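Local coordinates for bifunctional protein PutA (PDB 5UR2), which probably oxidises L-glutamate gamma-semialdehyde to L-glutamate with NAD+, the second step of proline breakdown, and also carries a flavin-containing proline dehydrogenase domain, at residues L222-R227 / L256-F262; L286-Q291 / N344-I348; V495-V500 / T671-W675; L564-T569 / A597-R602; K750-D756 / A783-L789. All blocks are in the same frame, centred on the assembly; numbering follows the deposited sequence.

Contact 1: residues L222-R227 / L256-F262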
# COMPACT_ATOMS: atom_id res chain seq x y z
N LEU B 222 17.20 47.15 25.17
CA LEU B 222 18.58 47.45 24.77
C LEU B 222 19.01 48.83 25.22
O LEU B 222 20.19 49.04 25.56
CB LEU B 222 18.74 47.35 23.26
CG LEU B 222 19.55 46.19 22.70
CD1 LEU B 222 19.85 46.43 21.22
CD2 LEU B 222 20.83 46.03 23.49
N ARG B 223 18.09 49.79 25.21
CA ARG B 223 18.45 51.19 25.46
C ARG B 223 19.27 51.40 26.73
O ARG B 223 20.31 52.07 26.64
CB ARG B 223 17.17 52.04 25.46
CG ARG B 223 17.43 53.56 25.54
CD ARG B 223 16.15 54.37 25.36
NE ARG B 223 15.57 54.24 24.02
CZ ARG B 223 14.48 53.52 23.72
NH1 ARG B 223 13.82 52.84 24.66
NH2 ARG B 223 14.06 53.50 22.47
N PRO B 224 18.91 50.86 27.90
CA PRO B 224 19.75 51.11 29.09
C PRO B 224 21.15 50.51 28.97
O PRO B 224 22.10 51.07 29.54
CB PRO B 224 18.98 50.44 30.23
CG PRO B 224 17.61 50.16 29.68
CD PRO B 224 17.76 50.00 28.22
N VAL B 225 21.30 49.39 28.25
CA VAL B 225 22.63 48.80 28.05
C VAL B 225 23.47 49.70 27.15
O VAL B 225 24.64 49.98 27.44
CB VAL B 225 22.53 47.38 27.47
CG1 VAL B 225 23.93 46.78 27.33
CG2 VAL B 225 21.65 46.50 28.30
N PHE B 226 22.89 50.13 26.03
CA PHE B 226 23.60 51.07 25.16
C PHE B 226 23.91 52.36 25.90
O PHE B 226 25.00 52.93 25.74
CB PHE B 226 22.79 51.36 23.91
CG PHE B 226 22.99 50.36 22.80
CD1 PHE B 226 23.03 49.01 23.07
CD2 PHE B 226 23.17 50.79 21.50
CE1 PHE B 226 23.22 48.08 22.05
CE2 PHE B 226 23.37 49.87 20.47
CZ PHE B 226 23.39 48.52 20.75
N ARG B 227 22.98 52.83 26.74
CA ARG B 227 23.22 54.08 27.45
C ARG B 227 24.35 53.95 28.45
O ARG B 227 25.27 54.78 28.49
CB ARG B 227 21.93 54.55 28.15
CG ARG B 227 22.16 55.80 29.01
CD ARG B 227 20.92 56.25 29.76
NE ARG B 227 19.82 56.59 28.85
CZ ARG B 227 18.63 56.01 28.88
NH1 ARG B 227 18.37 55.05 29.77
NH2 ARG B 227 17.69 56.38 28.01
N LEU B 256 17.70 52.57 17.15
CA LEU B 256 18.20 52.87 18.49
C LEU B 256 19.37 53.86 18.44
O LEU B 256 19.35 54.88 19.15
CB LEU B 256 18.61 51.57 19.19
CG LEU B 256 18.93 51.67 20.68
CD1 LEU B 256 17.73 52.25 21.46
CD2 LEU B 256 19.32 50.30 21.22
N ILE B 257 20.39 53.58 17.62
CA ILE B 257 21.58 54.43 17.61
C ILE B 257 21.39 55.72 16.82
O ILE B 257 22.30 56.56 16.80
CB ILE B 257 22.85 53.73 17.05
CG1 ILE B 257 22.78 53.58 15.53
CG2 ILE B 257 23.07 52.35 17.71
CD1 ILE B 257 24.16 53.23 14.90
N ASN B 258 20.24 55.90 16.18
CA ASN B 258 19.89 57.18 15.56
C ASN B 258 19.06 58.08 16.48
O ASN B 258 18.73 59.20 16.07
CB ASN B 258 19.15 56.99 14.24
CG ASN B 258 19.26 58.22 13.33
OD1 ASN B 258 20.33 58.82 13.21
ND2 ASN B 258 18.16 58.59 12.68
N GLU B 259 18.72 57.61 17.68
CA GLU B 259 17.99 58.45 18.63
C GLU B 259 18.88 59.59 19.14
O GLU B 259 20.11 59.46 19.19
CB GLU B 259 17.48 57.61 19.80
CG GLU B 259 16.47 56.53 19.39
CD GLU B 259 16.05 55.64 20.55
OE1 GLU B 259 16.54 55.84 21.69
OE2 GLU B 259 15.22 54.72 20.31
N PRO B 260 18.28 60.74 19.52
CA PRO B 260 19.08 61.92 19.90
C PRO B 260 20.22 61.64 20.88
O PRO B 260 21.35 62.10 20.66
CB PRO B 260 18.03 62.84 20.52
CG PRO B 260 16.77 62.52 19.81
CD PRO B 260 16.83 61.03 19.53
N GLU B 261 19.96 60.89 21.95
CA GLU B 261 21.00 60.69 22.96
C GLU B 261 22.14 59.81 22.46
O GLU B 261 23.19 59.79 23.11
CB GLU B 261 20.38 60.09 24.23
CG GLU B 261 20.00 58.61 24.10
CD GLU B 261 19.44 58.01 25.39
OE1 GLU B 261 20.09 58.15 26.45
OE2 GLU B 261 18.35 57.40 25.34
N PHE B 262 21.97 59.08 21.35
CA PHE B 262 22.99 58.16 20.87
C PHE B 262 23.66 58.56 19.56
O PHE B 262 24.71 58.00 19.23
CB PHE B 262 22.41 56.75 20.66
CG PHE B 262 21.86 56.12 21.90
CD1 PHE B 262 22.68 55.88 23.00
CD2 PHE B 262 20.53 55.76 21.98
CE1 PHE B 262 22.17 55.28 24.14
CE2 PHE B 262 20.01 55.17 23.12
CZ PHE B 262 20.84 54.92 24.20

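Contact 2: residues L286-Q291 / N344-I348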
# COMPACT_ATOMS: atom_id res chain seq x y z
N LEU B 286 23.18 49.77 5.33
CA LEU B 286 23.78 50.30 6.55
C LEU B 286 24.76 51.44 6.27
O LEU B 286 24.92 52.34 7.10
CB LEU B 286 24.47 49.19 7.33
CG LEU B 286 23.55 48.22 8.09
CD1 LEU B 286 24.34 46.97 8.52
CD2 LEU B 286 23.00 48.91 9.32
N THR B 287 25.46 51.41 5.12
CA THR B 287 26.37 52.50 4.80
C THR B 287 25.61 53.80 4.53
O THR B 287 25.99 54.86 5.05
CB THR B 287 27.25 52.13 3.59
OG1 THR B 287 28.02 50.95 3.89
CG2 THR B 287 28.23 53.25 3.26
N GLU B 288 24.53 53.74 3.74
CA GLU B 288 23.70 54.92 3.54
C GLU B 288 23.20 55.46 4.87
O GLU B 288 23.24 56.67 5.11
CB GLU B 288 22.51 54.60 2.64
CG GLU B 288 22.88 54.15 1.25
CD GLU B 288 23.75 55.17 0.52
OE1 GLU B 288 23.19 56.21 0.09
OE2 GLU B 288 24.98 54.95 0.41
N PHE B 289 22.77 54.56 5.75
CA PHE B 289 22.28 54.98 7.05
C PHE B 289 23.38 55.64 7.88
O PHE B 289 23.15 56.67 8.51
CB PHE B 289 21.70 53.76 7.78
CG PHE B 289 21.46 54.01 9.22
CD1 PHE B 289 20.40 54.78 9.63
CD2 PHE B 289 22.33 53.50 10.16
CE1 PHE B 289 20.20 55.02 10.97
CE2 PHE B 289 22.13 53.74 11.50
CZ PHE B 289 21.07 54.50 11.90
N ALA B 290 24.60 55.08 7.84
CA ALA B 290 25.71 55.68 8.59
C ALA B 290 25.96 57.11 8.12
O ALA B 290 26.25 58.00 8.94
CB ALA B 290 26.99 54.84 8.42
N GLN B 291 25.83 57.35 6.83
CA GLN B 291 26.01 58.70 6.32
C GLN B 291 24.89 59.61 6.82
O GLN B 291 25.14 60.68 7.38
CB GLN B 291 26.06 58.68 4.80
CG GLN B 291 26.55 59.97 4.20
CD GLN B 291 26.19 60.09 2.73
OE1 GLN B 291 25.38 59.32 2.22
NE2 GLN B 291 26.81 61.05 2.05
N ASN B 344 34.24 52.74 2.02
CA ASN B 344 33.43 53.73 2.71
C ASN B 344 33.85 53.89 4.16
O ASN B 344 33.03 54.27 5.01
CB ASN B 344 31.95 53.37 2.64
CG ASN B 344 31.36 53.55 1.26
OD1 ASN B 344 31.00 54.66 0.89
ND2 ASN B 344 31.18 52.45 0.51
N ILE B 345 35.12 53.62 4.46
CA ILE B 345 35.56 53.61 5.85
C ILE B 345 35.38 54.97 6.51
O ILE B 345 35.31 55.05 7.74
CB ILE B 345 37.02 53.11 5.94
CG1 ILE B 345 37.39 52.80 7.39
CG2 ILE B 345 38.00 54.10 5.28
CD1 ILE B 345 38.66 52.01 7.53
N LYS B 346 35.25 56.05 5.72
CA LYS B 346 34.96 57.36 6.30
C LYS B 346 33.64 57.38 7.07
O LYS B 346 33.51 58.11 8.05
CB LYS B 346 34.93 58.43 5.20
N PHE B 347 32.66 56.58 6.65
CA PHE B 347 31.33 56.62 7.24
C PHE B 347 31.05 55.46 8.18
O PHE B 347 30.21 55.60 9.08
CB PHE B 347 30.25 56.60 6.16
CG PHE B 347 30.37 57.71 5.16
CD1 PHE B 347 30.10 59.02 5.52
CD2 PHE B 347 30.74 57.45 3.85
CE1 PHE B 347 30.19 60.05 4.60
CE2 PHE B 347 30.83 58.48 2.92
CZ PHE B 347 30.56 59.78 3.29
N ILE B 348 31.68 54.31 7.96
CA ILE B 348 31.33 53.08 8.65
C ILE B 348 32.61 52.27 8.82
O ILE B 348 33.46 52.24 7.93
CB ILE B 348 30.23 52.35 7.85
CG1 ILE B 348 29.58 51.21 8.65
CG2 ILE B 348 30.74 51.92 6.45
CD1 ILE B 348 28.32 50.65 7.96
O HOH W 1 29.11 58.31 9.39

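Contact 3: residues V495-V500 / T671-W675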
# COMPACT_ATOMS: atom_id res chain seq x y z
N VAL B 495 -22.39 37.77 8.75
CA VAL B 495 -22.49 36.99 7.52
C VAL B 495 -23.75 36.13 7.59
O VAL B 495 -23.93 35.36 8.53
CB VAL B 495 -21.24 36.12 7.33
CG1 VAL B 495 -21.36 35.27 6.08
CG2 VAL B 495 -20.00 37.02 7.27
N ASN B 496 -24.64 36.31 6.62
CA ASN B 496 -25.84 35.49 6.51
C ASN B 496 -25.51 34.22 5.74
O ASN B 496 -25.12 34.28 4.57
CB ASN B 496 -26.95 36.27 5.81
CG ASN B 496 -27.42 37.45 6.63
OD1 ASN B 496 -28.13 37.27 7.62
ND2 ASN B 496 -26.99 38.65 6.24
N VAL B 497 -25.66 33.07 6.39
CA VAL B 497 -25.27 31.79 5.82
C VAL B 497 -26.53 31.00 5.49
O VAL B 497 -27.41 30.83 6.35
CB VAL B 497 -24.34 31.00 6.76
CG1 VAL B 497 -24.12 29.60 6.22
CG2 VAL B 497 -22.99 31.73 6.91
N ASN B 498 -26.61 30.53 4.26
CA ASN B 498 -27.74 29.74 3.80
C ASN B 498 -27.35 28.28 3.69
O ASN B 498 -26.18 27.93 3.55
CB ASN B 498 -28.24 30.25 2.44
CG ASN B 498 -28.94 31.57 2.55
OD1 ASN B 498 -29.68 31.80 3.52
ND2 ASN B 498 -28.74 32.44 1.56
N ILE B 499 -28.37 27.43 3.77
CA ILE B 499 -28.23 26.03 3.38
C ILE B 499 -28.02 25.96 1.87
O ILE B 499 -28.60 26.76 1.12
CB ILE B 499 -29.50 25.26 3.80
CG1 ILE B 499 -29.77 25.46 5.28
CG2 ILE B 499 -29.37 23.79 3.48
CD1 ILE B 499 -31.26 25.44 5.61
N VAL B 500 -27.19 25.02 1.42
CA VAL B 500 -26.94 24.86 -0.02
C VAL B 500 -27.13 23.40 -0.40
O VAL B 500 -26.31 22.55 -0.04
CB VAL B 500 -25.55 25.34 -0.43
CG1 VAL B 500 -25.43 25.24 -1.93
CG2 VAL B 500 -25.34 26.77 0.04
N THR B 671 -19.69 27.63 11.34
CA THR B 671 -20.39 27.48 10.06
C THR B 671 -20.07 28.61 9.08
O THR B 671 -20.11 28.39 7.87
CB THR B 671 -21.89 27.35 10.31
OG1 THR B 671 -22.12 26.16 11.08
CG2 THR B 671 -22.66 27.26 8.99
N VAL B 672 -19.73 29.81 9.56
CA VAL B 672 -19.24 30.83 8.63
C VAL B 672 -17.98 30.35 7.92
O VAL B 672 -17.82 30.55 6.70
CB VAL B 672 -19.01 32.18 9.35
CG1 VAL B 672 -18.49 33.21 8.38
CG2 VAL B 672 -20.30 32.66 9.96
N VAL B 673 -17.08 29.68 8.64
CA VAL B 673 -15.90 29.11 7.97
C VAL B 673 -16.33 28.10 6.92
O VAL B 673 -15.85 28.12 5.77
CB VAL B 673 -14.95 28.48 9.00
CG1 VAL B 673 -13.82 27.69 8.30
CG2 VAL B 673 -14.35 29.54 9.90
N ALA B 674 -17.24 27.21 7.29
CA ALA B 674 -17.65 26.15 6.38
C ALA B 674 -18.43 26.70 5.19
O ALA B 674 -18.39 26.13 4.09
CB ALA B 674 -18.46 25.11 7.13
N TRP B 675 -19.17 27.79 5.41
CA TRP B 675 -19.83 28.48 4.32
C TRP B 675 -18.82 28.94 3.28
O TRP B 675 -19.01 28.74 2.08
CB TRP B 675 -20.63 29.64 4.91
CG TRP B 675 -21.16 30.73 4.01
CD1 TRP B 675 -20.71 32.02 3.94
CD2 TRP B 675 -22.30 30.66 3.14
NE1 TRP B 675 -21.49 32.75 3.07
CE2 TRP B 675 -22.47 31.94 2.56
CE3 TRP B 675 -23.19 29.63 2.79
CZ2 TRP B 675 -23.48 32.21 1.64
CZ3 TRP B 675 -24.20 29.91 1.88
CH2 TRP B 675 -24.33 31.19 1.30

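Contact 4: residues L564-T569 / A597-R602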
# COMPACT_ATOMS: atom_id res chain seq x y z
N LEU B 564 -9.82 23.34 -6.03
CA LEU B 564 -10.22 23.80 -4.70
C LEU B 564 -9.00 24.29 -3.91
O LEU B 564 -9.04 25.37 -3.31
CB LEU B 564 -10.95 22.68 -3.96
CG LEU B 564 -11.31 22.98 -2.50
CD1 LEU B 564 -12.18 24.22 -2.43
CD2 LEU B 564 -11.98 21.78 -1.80
N ALA B 565 -7.91 23.52 -3.92
CA ALA B 565 -6.68 23.93 -3.24
C ALA B 565 -6.13 25.24 -3.80
O ALA B 565 -5.63 26.08 -3.04
CB ALA B 565 -5.62 22.83 -3.36
N ASP B 566 -6.21 25.42 -5.12
CA ASP B 566 -5.73 26.67 -5.71
C ASP B 566 -6.57 27.85 -5.27
O ASP B 566 -6.04 28.92 -4.98
CB ASP B 566 -5.73 26.58 -7.23
CG ASP B 566 -4.76 25.53 -7.75
OD1 ASP B 566 -3.79 25.21 -7.06
OD2 ASP B 566 -5.01 25.02 -8.85
N ILE B 567 -7.89 27.65 -5.20
CA ILE B 567 -8.76 28.73 -4.75
C ILE B 567 -8.47 29.06 -3.29
O ILE B 567 -8.37 30.24 -2.92
CB ILE B 567 -10.23 28.34 -4.98
CG1 ILE B 567 -10.52 28.38 -6.49
CG2 ILE B 567 -11.18 29.21 -4.15
CD1 ILE B 567 -11.79 27.64 -6.87
N MET B 568 -8.28 28.03 -2.45
CA MET B 568 -7.87 28.27 -1.07
C MET B 568 -6.56 29.06 -1.02
O MET B 568 -6.41 29.97 -0.19
CB MET B 568 -7.69 26.96 -0.32
CG MET B 568 -8.95 26.20 0.05
SD MET B 568 -8.44 24.59 0.78
CE MET B 568 -10.05 23.93 1.24
N THR B 569 -5.61 28.73 -1.90
CA THR B 569 -4.34 29.45 -1.92
C THR B 569 -4.55 30.92 -2.29
O THR B 569 -3.98 31.81 -1.66
CB THR B 569 -3.39 28.76 -2.90
OG1 THR B 569 -3.23 27.38 -2.53
CG2 THR B 569 -2.02 29.45 -2.93
N ALA B 597 -5.58 22.49 5.28
CA ALA B 597 -6.70 22.23 4.36
C ALA B 597 -6.20 22.06 2.94
O ALA B 597 -6.64 21.14 2.23
CB ALA B 597 -7.73 23.37 4.42
N ILE B 598 -5.29 22.92 2.51
CA ILE B 598 -4.69 22.77 1.19
C ILE B 598 -3.95 21.44 1.10
O ILE B 598 -4.05 20.73 0.09
CB ILE B 598 -3.76 23.97 0.92
CG1 ILE B 598 -4.61 25.23 0.79
CG2 ILE B 598 -2.85 23.74 -0.33
CD1 ILE B 598 -3.80 26.53 0.91
N ASP B 599 -3.24 21.08 2.16
CA ASP B 599 -2.48 19.83 2.17
C ASP B 599 -3.39 18.62 1.99
O ASP B 599 -3.04 17.69 1.25
CB ASP B 599 -1.67 19.70 3.47
CG ASP B 599 -0.44 20.61 3.50
OD1 ASP B 599 -0.04 21.15 2.43
OD2 ASP B 599 0.16 20.75 4.61
N PHE B 600 -4.53 18.59 2.69
CA PHE B 600 -5.48 17.48 2.54
C PHE B 600 -5.93 17.35 1.09
O PHE B 600 -5.93 16.25 0.52
CB PHE B 600 -6.70 17.69 3.46
CG PHE B 600 -6.47 17.28 4.90
CD1 PHE B 600 -5.83 16.08 5.22
CD2 PHE B 600 -6.94 18.08 5.94
CE1 PHE B 600 -5.63 15.69 6.54
CE2 PHE B 600 -6.75 17.70 7.29
CZ PHE B 600 -6.09 16.50 7.58
N CYS B 601 -6.31 18.47 0.48
CA CYS B 601 -6.70 18.51 -0.93
C CYS B 601 -5.63 17.86 -1.80
O CYS B 601 -5.91 16.93 -2.58
CB CYS B 601 -6.91 19.95 -1.37
SG CYS B 601 -8.38 20.73 -0.72
N ARG B 602 -4.41 18.37 -1.71
CA ARG B 602 -3.37 17.89 -2.62
C ARG B 602 -2.99 16.45 -2.32
O ARG B 602 -2.77 15.66 -3.24
CB ARG B 602 -2.15 18.81 -2.55
CG ARG B 602 -2.50 20.25 -2.87
CD ARG B 602 -1.39 20.86 -3.68
NE ARG B 602 -1.57 22.30 -3.84
CZ ARG B 602 -2.32 22.87 -4.78
NH1 ARG B 602 -3.01 22.14 -5.65
NH2 ARG B 602 -2.38 24.20 -4.84
O HOH W 2 -0.93 26.01 -3.05

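Contact 5: residues K750-D756 / A783-L789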
# COMPACT_ATOMS: atom_id res chain seq x y z
N LYS B 750 -6.12 12.47 26.26
CA LYS B 750 -5.63 13.03 27.52
C LYS B 750 -4.11 12.87 27.43
O LYS B 750 -3.54 11.94 28.01
CB LYS B 750 -6.21 12.31 28.73
CG LYS B 750 -5.89 12.97 30.06
CD LYS B 750 -6.61 14.30 30.21
CE LYS B 750 -6.22 15.04 31.49
NZ LYS B 750 -6.99 16.32 31.63
N ASN B 751 -3.48 13.75 26.67
CA ASN B 751 -2.13 13.51 26.18
C ASN B 751 -1.07 14.02 27.15
O ASN B 751 -1.16 15.13 27.68
CB ASN B 751 -1.98 14.19 24.82
CG ASN B 751 -3.16 13.89 23.92
OD1 ASN B 751 -3.38 12.74 23.53
ND2 ASN B 751 -3.93 14.93 23.59
N ALA B 752 -0.03 13.21 27.35
CA ALA B 752 1.02 13.50 28.30
C ALA B 752 2.35 13.75 27.59
O ALA B 752 2.61 13.19 26.52
CB ALA B 752 1.18 12.35 29.31
N VAL B 753 3.17 14.61 28.18
CA VAL B 753 4.57 14.76 27.82
C VAL B 753 5.40 14.32 29.03
O VAL B 753 5.16 14.79 30.15
CB VAL B 753 4.90 16.20 27.40
CG1 VAL B 753 6.38 16.33 27.05
CG2 VAL B 753 4.03 16.62 26.22
N ILE B 754 6.35 13.42 28.81
CA ILE B 754 7.22 12.94 29.88
C ILE B 754 8.51 13.74 29.83
O ILE B 754 9.11 13.91 28.76
CB ILE B 754 7.51 11.44 29.74
CG1 ILE B 754 6.21 10.63 29.78
CG2 ILE B 754 8.43 10.98 30.89
CD1 ILE B 754 6.42 9.17 29.46
N ILE B 755 8.95 14.23 30.98
CA ILE B 755 10.19 14.97 31.11
C ILE B 755 11.20 14.10 31.84
O ILE B 755 11.09 13.90 33.06
CB ILE B 755 10.00 16.30 31.85
CG1 ILE B 755 8.85 17.10 31.23
CG2 ILE B 755 11.30 17.07 31.86
CD1 ILE B 755 9.04 17.43 29.78
N ASP B 756 12.19 13.58 31.11
CA ASP B 756 13.26 12.81 31.72
C ASP B 756 14.18 13.73 32.52
O ASP B 756 14.20 14.94 32.34
CB ASP B 756 14.06 12.07 30.66
CG ASP B 756 14.79 10.86 31.21
OD1 ASP B 756 14.76 10.65 32.45
OD2 ASP B 756 15.42 10.14 30.40
N ALA B 783 -1.37 18.81 24.94
CA ALA B 783 -0.78 18.28 26.16
C ALA B 783 -1.53 18.83 27.37
O ALA B 783 -1.46 20.02 27.67
CB ALA B 783 0.71 18.61 26.23
N SER B 784 -2.26 17.95 28.07
CA SER B 784 -2.92 18.32 29.32
C SER B 784 -2.26 17.69 30.53
O SER B 784 -2.61 18.04 31.67
CB SER B 784 -4.40 17.91 29.27
OG SER B 784 -4.54 16.53 28.95
N ARG B 785 -1.30 16.79 30.32
CA ARG B 785 -0.58 16.12 31.40
C ARG B 785 0.90 16.27 31.12
O ARG B 785 1.36 16.03 30.00
CB ARG B 785 -0.96 14.64 31.48
CG ARG B 785 -2.42 14.38 31.87
CD ARG B 785 -2.67 12.89 31.97
NE ARG B 785 -2.37 12.20 30.72
CZ ARG B 785 -1.91 10.96 30.64
NH1 ARG B 785 -1.67 10.26 31.75
NH2 ARG B 785 -1.66 10.42 29.45
N VAL B 786 1.65 16.70 32.13
CA VAL B 786 3.10 16.78 32.04
C VAL B 786 3.66 15.94 33.17
O VAL B 786 3.46 16.27 34.35
CB VAL B 786 3.61 18.23 32.08
CG1 VAL B 786 5.11 18.28 31.80
CG2 VAL B 786 2.86 19.07 31.04
N ILE B 787 4.33 14.85 32.82
CA ILE B 787 4.81 13.86 33.78
C ILE B 787 6.31 14.05 33.91
O ILE B 787 7.06 13.85 32.94
CB ILE B 787 4.45 12.43 33.33
CG1 ILE B 787 2.94 12.31 33.10
CG2 ILE B 787 4.90 11.42 34.34
CD1 ILE B 787 2.50 11.00 32.44
N VAL B 788 6.75 14.47 35.10
CA VAL B 788 8.10 14.99 35.32
C VAL B 788 8.80 14.12 36.36
O VAL B 788 8.30 13.94 37.47
CB VAL B 788 8.08 16.46 35.79
CG1 VAL B 788 9.50 16.99 35.89
CG2 VAL B 788 7.23 17.34 34.88
N LEU B 789 9.98 13.62 36.01
CA LEU B 789 10.73 12.79 36.94
C LEU B 789 11.26 13.65 38.09
O LEU B 789 11.50 14.85 37.95
CB LEU B 789 11.87 12.07 36.23
CG LEU B 789 11.59 10.66 35.69
CD1 LEU B 789 10.53 10.68 34.57
CD2 LEU B 789 12.88 10.03 35.21
O HOH W 3 -5.41 18.51 32.50
O HOH W 4 -5.08 16.24 26.34

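Contact 1: residues L222-R227 / L256-F262
R223 and R227 both leave their helix with CG anti to the backbone N (chi1 -173° and 175°) and bend at chi3, which turns each guanidinium side-on to a glutamate: R223 to E259, R227 to E261. R223 NE reaches E259 OE1 at 3.0 Å while R223 NH2 reaches E259 OE2 at 2.7 Å, each oxygen using its syn lone pair. The two groups are nearly coplanar. R227 repeats the grip, with R227 NE to E261 OE1 and R227 NH2 to E261 OE2 both 2.9 Å, but its planes are 30° apart and the NH2 bond is tilted from the guanidinium plane. Arginines one helical turn apart suit this edge, their long stems spanning the gap to the turn after helix 246-257. In the TIM barrel of the proline dehydrogenase domain, helices 211-232 and 246-257 flank strand 235-238 along the chain, and the contact joins them on the outside of the barrel. The inner part is apolar. In a CH-pi contact L256 CD2 sits over one face of the F226 ring, 4.0 Å from its centroid, whereas I257 CG2 meets its edge; the F268 ring stacks with F226. The F262 ring turns its edge to R223 CG, 3.9 Å from F262 CE2, and to R227 CA, and D220 takes R223 NH1 in a further salt bridge.

Contact 2: residues L286-Q291 / N344-I348
The backbone oxygen of N344, whose side chain packs against T287, is gripped by two amides: F347 N at 2.9 Å from N344 O and, more loosely, I348 N. This tightens the turn that leaves helix 327-343 and presents F347 and I348 to helix 279-293. No direct hydrogen bond crosses the contact; instead a water donates to both A290 O and F347 O, each 2.9 Å from its oxygen. Alanine suits the spot, because a side chain ending at CB lets F347 O come within 3.4 Å of A290 CB. Q291 CG lies over one face of the F347 ring, 4.1 Å from the centroid, the two side chains running side by side. T287 CG2, anti to the backbone N, touches the N344 amide at CG, while T287 OG1 is bonded to V283 O and N344 ND2 to Y340 O, back in helix 327-343. In the TIM barrel, 344-348 leads into strand 349-353, and F297, just before strand 298-302, packs on L286, A290 and I348.

Contact 3: residues V495-V500 / T671-W675
W675 lays one face of its indole on V497 and the backbone at N498, and its first two torsions explain why: CG is anti to the backbone N (chi1 166°), carrying the indole away from its own helix, and chi2 of -109° turns that face to V497. V497 CG2 sits over it, 3.8 Å from the centroid of the five-membered ring. The other branch, V497 CG1, being anti to its backbone N, lies along the ring system 3.6 Å from W675 CE3, so both methyls of this beta-branched residue are used. V495 CG1 approaches W675 NE1 obliquely at 3.9 Å, and V500 CG2 comes up to W675 CZ3 at 3.8 Å. Strand 495-501 belongs to a small mixed sheet, whereas helix 671-684 connects the parallel strands 661-665 and 691-693 of the aldehyde dehydrogenase part; the axes of 495-497 and 671-675 lie at 74°. Tryptophan suits the place because its broad ring system reaches V495, V497, N498 and V500 at once. N498 N lies over the indole face, and N498 O is 3.3 Å from W675 CZ3. Towards the start of the helix, V672 CG1 meets V495 CB at 4.1 Å, and T671 CG2 touches V497 CG1, while T671 OG1 turns to A667 O. F693 of strand 691-693 packs on V497, T671 and W675 alike.

Contact 4: residues L564-T569 / A597-R602
A565 and I598 mark the close point of an antiparallel helix pair, 564-569 and 597-602, in the aldehyde dehydrogenase part of the chain, where the axes run at 161° to each other. The A565 methyl lies over one face of the R602 guanidinium, offset toward its rim, with A565 CB 3.5 Å from R602 NH1. A residue this small leaves room for the guanidinium to lie flat across the helix. From there R602 NH2 reaches D566 OD1 at 2.8 Å, in a nearly straight salt bridge that meets the oxygen close to its C-O axis. D566 OD1 lies in the guanidinium plane, but the carboxylate plane is turned 45° from it, and OD1 alone of its two oxygens makes the bond across this contact. On the buried side M568 and I598 slide past each other in opposite directions, M568 CB 3.7 Å from I598 CG1, and the extended M568 chain carries SD on to A597 CB. C601 packs alongside, its CB 3.7 Å from A565 CB and its sulfur against L564. Helices 646-657 and 671-684 cover this side through A649, T653 and M680. T569 crosses I598 at about a right angle. Its hydroxyl donates to A565 O, 2.8 Å from OG1, and a water accepting from R602 NH2 donates in turn to T569 OG1, at 2.7 Å.

Contact 5: residues K750-D756 / A783-L789
V753 and I787 stand at the tight middle of a parallel strand pair, 751-755 beside 783-789, joined through helix 761-773 as a beta-alpha-beta unit. Here the ladder is regular: I787 N to V753 O is 2.8 Å and I755 N to I787 O is 2.7 Å, both nearly straight. Branched aliphatics suit the extended chain; I755 packs on V786 and V788 on one face, and A752 on I787 CD1 on the other. The end at K750 and S784 is looser and watered. N751 O accepts from both S784 N and R785 N, each 3.1 Å away; one water links N751 N with S784 OG, and another accepts from K750 NZ and lies 3.0 Å from S784 O. The R785 guanidinium lays one face on A752 CB, and its bonds to K750 O, from NE and from NH2 at 2.8 Å, are bent and weak. Both cations also bond backbone oxygens outside the pair, K750 those of L871 and A874, R785 those of I895 and A896. N751, its side chain about 6 Å from that of C780, the predicted nucleophile, donates through ND2 to C780 O and A782 O, and probably helps to position that cysteine's loop.

The contacts fall into two groups that follow the chain's two enzymes. Contacts 1 and 2 lie on the outside of the proline dehydrogenase barrel, their centres 18 Å apart, and they touch where N258 and I257 pack on F289. Contacts 3, 4 and 5 belong to the aldehyde dehydrogenase half, at least 44 Å from contact 1 between centres. Along the chain contact 4 falls between the two segments of contact 3, their centres 19 Å apart, and helix 671-684 serves both. Contact 5 follows in a sheet other than that of strand 495-501, its centre 34 Å from that of contact 4, beside the predicted active-site cysteine. No contact of one group touches the other, so none joins the two domains directly.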